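Peptide-binding protein (Photobacterium damsela subsp. piscicida, PDB 6SQX) is a secreted NlpC/P60-family endopeptidase, probably a cysteine-type peptidase, that cleaves the peptidoglycan of potentially competing bacteria. Local coordinates at residues H303-W315 with R431-G443. Sequence-based numbering, arbitrary orientation.
Sequences HQINNYIGMPYGW and RALVGQTLITPIG
T437 fits against the type II turn Y308–M311, next to the single P312–Q436 beta bridge, an antiparallel non-hydrogen-bonded pair. T437 N to M311 O, in that oxygen's carbonyl plane, and Y313 N to G435 O flank the bridge; Y313 N approaches from 60° above the carbonyl plane, away from a lone pair. Beyond them on the turn side, G310 N reaches T437 O almost straight (2.9 Å, 176° at the hydrogen).

The tight part is T437. Its CB lies 3.4 Å from Y308 O, and CG2, anti to the backbone N (chi1 -73°), rests against the same carbonyl. OG1 faces the methyl end of M311, 3.7 Å from CE, which a bend in the M311 chain brings over. A water sits 2.8 Å from T437 OG1; it may also donate to M311 O, which already accepts from T437 N and takes a CA-H...O contact from Q436.

A separate apolar patch forms where I309 CD1 meets I439 CD1 at 3.9 Å, the chains crossing at a slant, and I305 touches the same methyl more distantly.

Toward solvent the contact thins. The extended Q436 side chain runs alongside the turn, OE1 coming 3.3 Å from CA of exposed G310, whose positive phi suits glycine.

The contact thus ties the loop after helix 298-308, in the NlpC/P60 region, to the edge of a six-stranded antiparallel sheet, where strand 438-441 is outermost beside 408-415. L327 of helix 326-334 touches M311 and T437; F414 of strand 408-415 packs on I305 and T437, and the Y313 hydroxyl bonds the oxidised cysteine, cysteinesulfonic acid, at position 324.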
loop_
_atom_site.group_PDB
_atom_site.type_symbol
_atom_site.label_atom_id
_atom_site.label_comp_id
_atom_site.label_asym_id
_atom_site.label_seq_id
_atom_site.Cartn_x
_atom_site.Cartn_y
_atom_site.Cartn_z
ATOM N N HIS A 303 -11.547 5.991 13.742
ATOM C CA HIS A 303 -11.778 7.121 12.847
ATOM C C HIS A 303 -11.040 6.932 11.531
ATOM O O HIS A 303 -11.573 7.217 10.453
ATOM C CB HIS A 303 -11.302 8.428 13.468
ATOM C CG HIS A 303 -12.042 8.861 14.695
ATOM N ND1 HIS A 303 -13.421 8.885 14.783
ATOM C CD2 HIS A 303 -11.578 9.352 15.871
ATOM C CE1 HIS A 303 -13.768 9.352 15.977
ATOM N NE2 HIS A 303 -12.667 9.654 16.657
ATOM N N GLN A 304 -9.786 6.478 11.602
ATOM C CA GLN A 304 -9.009 6.339 10.373
ATOM C C GLN A 304 -9.551 5.220 9.501
ATOM O O GLN A 304 -9.687 5.388 8.280
ATOM C CB GLN A 304 -7.548 6.097 10.726
ATOM C CG GLN A 304 -6.934 7.322 11.362
ATOM C CD GLN A 304 -6.957 8.505 10.419
ATOM O OE1 GLN A 304 -6.411 8.445 9.311
ATOM N NE2 GLN A 304 -7.659 9.587 10.833
ATOM N N ILE A 305 -9.889 4.075 10.109
ATOM C CA ILE A 305 -10.553 3.001 9.360
ATOM C C ILE A 305 -11.800 3.523 8.659
ATOM O O ILE A 305 -12.007 3.303 7.458
ATOM C CB ILE A 305 -10.866 1.818 10.288
ATOM C CG1 ILE A 305 -9.577 1.022 10.554
ATOM C CG2 ILE A 305 -11.951 0.922 9.696
ATOM C CD1 ILE A 305 -9.723 0.029 11.677
ATOM N N ASN A 306 -12.628 4.258 9.401
ATOM C CA ASN A 306 -13.872 4.743 8.817
ATOM C C ASN A 306 -13.613 5.661 7.627
ATOM O O ASN A 306 -14.429 5.708 6.693
ATOM C CB ASN A 306 -14.681 5.465 9.900
ATOM C CG ASN A 306 -15.433 4.490 10.808
ATOM O OD1 ASN A 306 -15.392 3.266 10.570
ATOM N ND2 ASN A 306 -16.099 5.003 11.867
ATOM N N ASN A 307 -12.520 6.433 7.659
ATOM C CA ASN A 307 -12.222 7.343 6.552
ATOM C C ASN A 307 -11.839 6.613 5.264
ATOM O O ASN A 307 -11.915 7.216 4.176
ATOM C CB ASN A 307 -11.082 8.297 6.900
ATOM C CG ASN A 307 -11.489 9.353 7.917
ATOM O OD1 ASN A 307 -12.684 9.605 8.150
ATOM N ND2 ASN A 307 -10.506 9.989 8.506
ATOM N N TYR A 308 -11.394 5.349 5.359
ATOM C CA TYR A 308 -11.021 4.595 4.159
ATOM C C TYR A 308 -12.160 3.781 3.570
ATOM O O TYR A 308 -12.080 3.395 2.392
ATOM C CB TYR A 308 -9.833 3.625 4.432
ATOM C CG TYR A 308 -8.540 4.357 4.704
ATOM C CD1 TYR A 308 -7.883 5.046 3.673
ATOM C CD2 TYR A 308 -7.960 4.336 5.984
ATOM C CE1 TYR A 308 -6.711 5.746 3.924
ATOM C CE2 TYR A 308 -6.772 5.045 6.250
ATOM C CZ TYR A 308 -6.161 5.730 5.218
ATOM O OH TYR A 308 -5.002 6.440 5.463
ATOM N N ILE A 309 -13.187 3.480 4.378
ATOM C CA ILE A 309 -14.263 2.627 3.900
ATOM C C ILE A 309 -14.908 3.266 2.688
ATOM O O ILE A 309 -15.203 4.471 2.684
ATOM C CB ILE A 309 -15.283 2.363 5.010
ATOM C CG1 ILE A 309 -14.650 1.523 6.156
ATOM C CG2 ILE A 309 -16.558 1.729 4.425
ATOM C CD1 ILE A 309 -15.557 1.306 7.400
ATOM N N GLY A 310 -15.118 2.469 1.657
ATOM C CA GLY A 310 -15.669 2.933 0.409
ATOM C C GLY A 310 -14.643 3.400 -0.617
ATOM O O GLY A 310 -15.024 3.659 -1.781
ATOM N N MET A 311 -13.342 3.506 -0.249
ATOM C CA MET A 311 -12.343 3.829 -1.260
ATOM C C MET A 311 -12.283 2.717 -2.305
ATOM O O MET A 311 -12.215 1.538 -1.934
ATOM C CB MET A 311 -11.006 3.909 -0.549
ATOM C CG MET A 311 -9.846 4.083 -1.521
ATOM S SD MET A 311 -8.227 4.397 -0.741
ATOM C CE MET A 311 -8.066 2.982 0.371
ATOM N N PRO A 312 -12.369 3.026 -3.590
ATOM C CA PRO A 312 -12.281 1.961 -4.601
ATOM C C PRO A 312 -10.978 1.182 -4.462
ATOM O O PRO A 312 -9.943 1.712 -4.037
ATOM C CB PRO A 312 -12.312 2.721 -5.942
ATOM C CG PRO A 312 -12.927 4.062 -5.612
ATOM C CD PRO A 312 -12.527 4.368 -4.189
ATOM N N TYR A 313 -11.043 -0.096 -4.849
ATOM C CA TYR A 313 -9.837 -0.933 -4.940
ATOM C C TYR A 313 -8.999 -0.474 -6.126
ATOM O O TYR A 313 -9.447 -0.518 -7.279
ATOM C CB TYR A 313 -10.265 -2.384 -5.151
ATOM C CG TYR A 313 -9.077 -3.344 -5.232
ATOM C CD1 TYR A 313 -8.391 -3.549 -6.446
ATOM C CD2 TYR A 313 -8.625 -3.995 -4.079
ATOM C CE1 TYR A 313 -7.306 -4.411 -6.513
ATOM C CE2 TYR A 313 -7.530 -4.850 -4.138
ATOM C CZ TYR A 313 -6.892 -5.030 -5.344
ATOM O OH TYR A 313 -5.778 -5.904 -5.426
ATOM N N GLY A 314 -7.745 -0.086 -5.841
ATOM C CA GLY A 314 -6.816 0.282 -6.901
ATOM C C GLY A 314 -5.594 -0.630 -6.898
ATOM O O GLY A 314 -4.733 -0.476 -6.019
ATOM N N TRP A 315 -5.512 -1.568 -7.858
ATOM C CA TRP A 315 -4.314 -2.411 -7.967
ATOM C C TRP A 315 -3.064 -1.537 -8.006
ATOM O O TRP A 315 -2.969 -0.608 -8.803
ATOM C CB TRP A 315 -4.391 -3.257 -9.250
ATOM C CG TRP A 315 -3.110 -4.007 -9.489
ATOM C CD1 TRP A 315 -2.141 -3.702 -10.391
ATOM C CD2 TRP A 315 -2.682 -5.177 -8.787
ATOM N NE1 TRP A 315 -1.114 -4.608 -10.270
ATOM C CE2 TRP A 315 -1.417 -5.516 -9.292
ATOM C CE3 TRP A 315 -3.226 -5.939 -7.752
ATOM C CZ2 TRP A 315 -0.708 -6.657 -8.858
ATOM C CZ3 TRP A 315 -2.539 -7.049 -7.311
ATOM C CH2 TRP A 315 -1.274 -7.394 -7.843
ATOM N N ARG A 431 -15.838 -13.839 -10.709
ATOM C CA ARG A 431 -15.539 -13.087 -9.491
ATOM C C ARG A 431 -16.835 -12.602 -8.871
ATOM O O ARG A 431 -17.714 -12.090 -9.575
ATOM C CB ARG A 431 -14.636 -11.847 -9.732
ATOM C CG ARG A 431 -13.222 -12.211 -10.219
ATOM C CD ARG A 431 -12.382 -12.850 -9.089
ATOM N NE ARG A 431 -11.007 -13.085 -9.526
ATOM C CZ ARG A 431 -10.629 -14.123 -10.275
ATOM N NH1 ARG A 431 -11.513 -15.039 -10.666
ATOM N NH2 ARG A 431 -9.343 -14.268 -10.602
ATOM N N ALA A 432 -16.915 -12.710 -7.551
ATOM C CA ALA A 432 -17.947 -12.020 -6.768
ATOM C C ALA A 432 -17.305 -10.687 -6.388
ATOM O O ALA A 432 -16.448 -10.629 -5.505
ATOM C CB ALA A 432 -18.335 -12.827 -5.531
ATOM N N LEU A 433 -17.697 -9.622 -7.089
ATOM C CA LEU A 433 -17.021 -8.334 -6.966
ATOM C C LEU A 433 -17.392 -7.585 -5.691
ATOM O O LEU A 433 -18.579 -7.455 -5.339
ATOM C CB LEU A 433 -17.392 -7.411 -8.129
ATOM C CG LEU A 433 -16.986 -7.798 -9.549
ATOM C CD1 LEU A 433 -17.435 -6.647 -10.461
ATOM C CD2 LEU A 433 -15.461 -8.007 -9.651
ATOM N N VAL A 434 -16.372 -7.036 -5.043
ATOM C CA VAL A 434 -16.501 -6.122 -3.916
ATOM C C VAL A 434 -15.942 -4.772 -4.346
ATOM O O VAL A 434 -16.693 -3.825 -4.596
ATOM C CB VAL A 434 -15.802 -6.692 -2.666
ATOM C CG1 VAL A 434 -15.899 -5.686 -1.488
ATOM C CG2 VAL A 434 -16.460 -8.030 -2.323
ATOM N N GLY A 435 -14.634 -4.684 -4.551
ATOM C CA GLY A 435 -14.079 -3.561 -5.282
ATOM C C GLY A 435 -13.927 -2.277 -4.496
ATOM O O GLY A 435 -13.759 -1.211 -5.117
ATOM N N GLN A 436 -13.954 -2.352 -3.169
ATOM C CA GLN A 436 -13.844 -1.176 -2.304
ATOM C C GLN A 436 -13.367 -1.636 -0.942
ATOM O O GLN A 436 -13.587 -2.794 -0.563
ATOM C CB GLN A 436 -15.171 -0.394 -2.138
ATOM C CG GLN A 436 -16.336 -1.251 -1.659
ATOM C CD GLN A 436 -17.597 -0.453 -1.349
ATOM O OE1 GLN A 436 -17.568 0.457 -0.528
ATOM N NE2 GLN A 436 -18.704 -0.809 -1.994
ATOM N N THR A 437 -12.721 -0.723 -0.209
ATOM C CA THR A 437 -12.316 -1.017 1.160
ATOM C C THR A 437 -13.547 -1.165 2.047
ATOM O O THR A 437 -14.447 -0.297 2.044
ATOM C CB THR A 437 -11.398 0.103 1.695
ATOM O OG1 THR A 437 -10.105 -0.007 1.049
ATOM C CG2 THR A 437 -11.174 0.051 3.197
ATOM N N LEU A 438 -13.573 -2.222 2.853
ATOM C CA LEU A 438 -14.697 -2.513 3.738
ATOM C C LEU A 438 -14.219 -3.220 4.987
ATOM O O LEU A 438 -13.120 -3.804 5.016
ATOM C CB LEU A 438 -15.706 -3.468 3.097
ATOM C CG LEU A 438 -16.507 -2.982 1.898
ATOM C CD1 LEU A 438 -17.329 -4.170 1.411
ATOM C CD2 LEU A 438 -17.433 -1.800 2.259
ATOM N N ILE A 439 -15.060 -3.207 6.017
ATOM C CA ILE A 439 -14.961 -4.207 7.088
ATOM C C ILE A 439 -15.789 -5.413 6.661
ATOM O O ILE A 439 -16.950 -5.252 6.286
ATOM C CB ILE A 439 -15.460 -3.658 8.431
ATOM C CG1 ILE A 439 -14.660 -2.409 8.822
ATOM C CG2 ILE A 439 -15.362 -4.737 9.538
ATOM C CD1 ILE A 439 -15.342 -1.603 9.915
ATOM N N THR A 440 -15.197 -6.609 6.610
ATOM C CA THR A 440 -15.914 -7.772 6.112
ATOM C C THR A 440 -15.706 -8.963 7.040
ATOM O O THR A 440 -14.726 -9.014 7.791
ATOM C CB THR A 440 -15.429 -8.185 4.710
ATOM O OG1 THR A 440 -14.089 -8.700 4.822
ATOM C CG2 THR A 440 -15.406 -7.057 3.744
ATOM N N PRO A 441 -16.580 -9.970 6.973
ATOM C CA PRO A 441 -16.213 -11.292 7.514
ATOM C C PRO A 441 -14.904 -11.736 6.877
ATOM O O PRO A 441 -14.592 -11.369 5.751
ATOM C CB PRO A 441 -17.365 -12.197 7.055
ATOM C CG PRO A 441 -18.564 -11.218 6.903
ATOM C CD PRO A 441 -17.896 -9.991 6.296
ATOM N N ILE A 442 -14.167 -12.586 7.590
ATOM C CA ILE A 442 -13.012 -13.238 6.971
ATOM C C ILE A 442 -13.451 -13.976 5.711
ATOM O O ILE A 442 -12.803 -13.891 4.652
ATOM C CB ILE A 442 -12.349 -14.211 7.973
ATOM C CG1 ILE A 442 -11.725 -13.445 9.148
ATOM C CG2 ILE A 442 -11.344 -15.109 7.282
ATOM C CD1 ILE A 442 -10.462 -12.678 8.797
ATOM N N GLY A 443 -14.548 -14.749 5.825
ATOM C CA GLY A 443 -15.109 -15.487 4.705
ATOM C C GLY A 443 -15.968 -14.566 3.849
ATOM O O GLY A 443 -17.216 -14.681 3.843
HETATM O O HOH W 1 -9.380 0.316 -1.590
#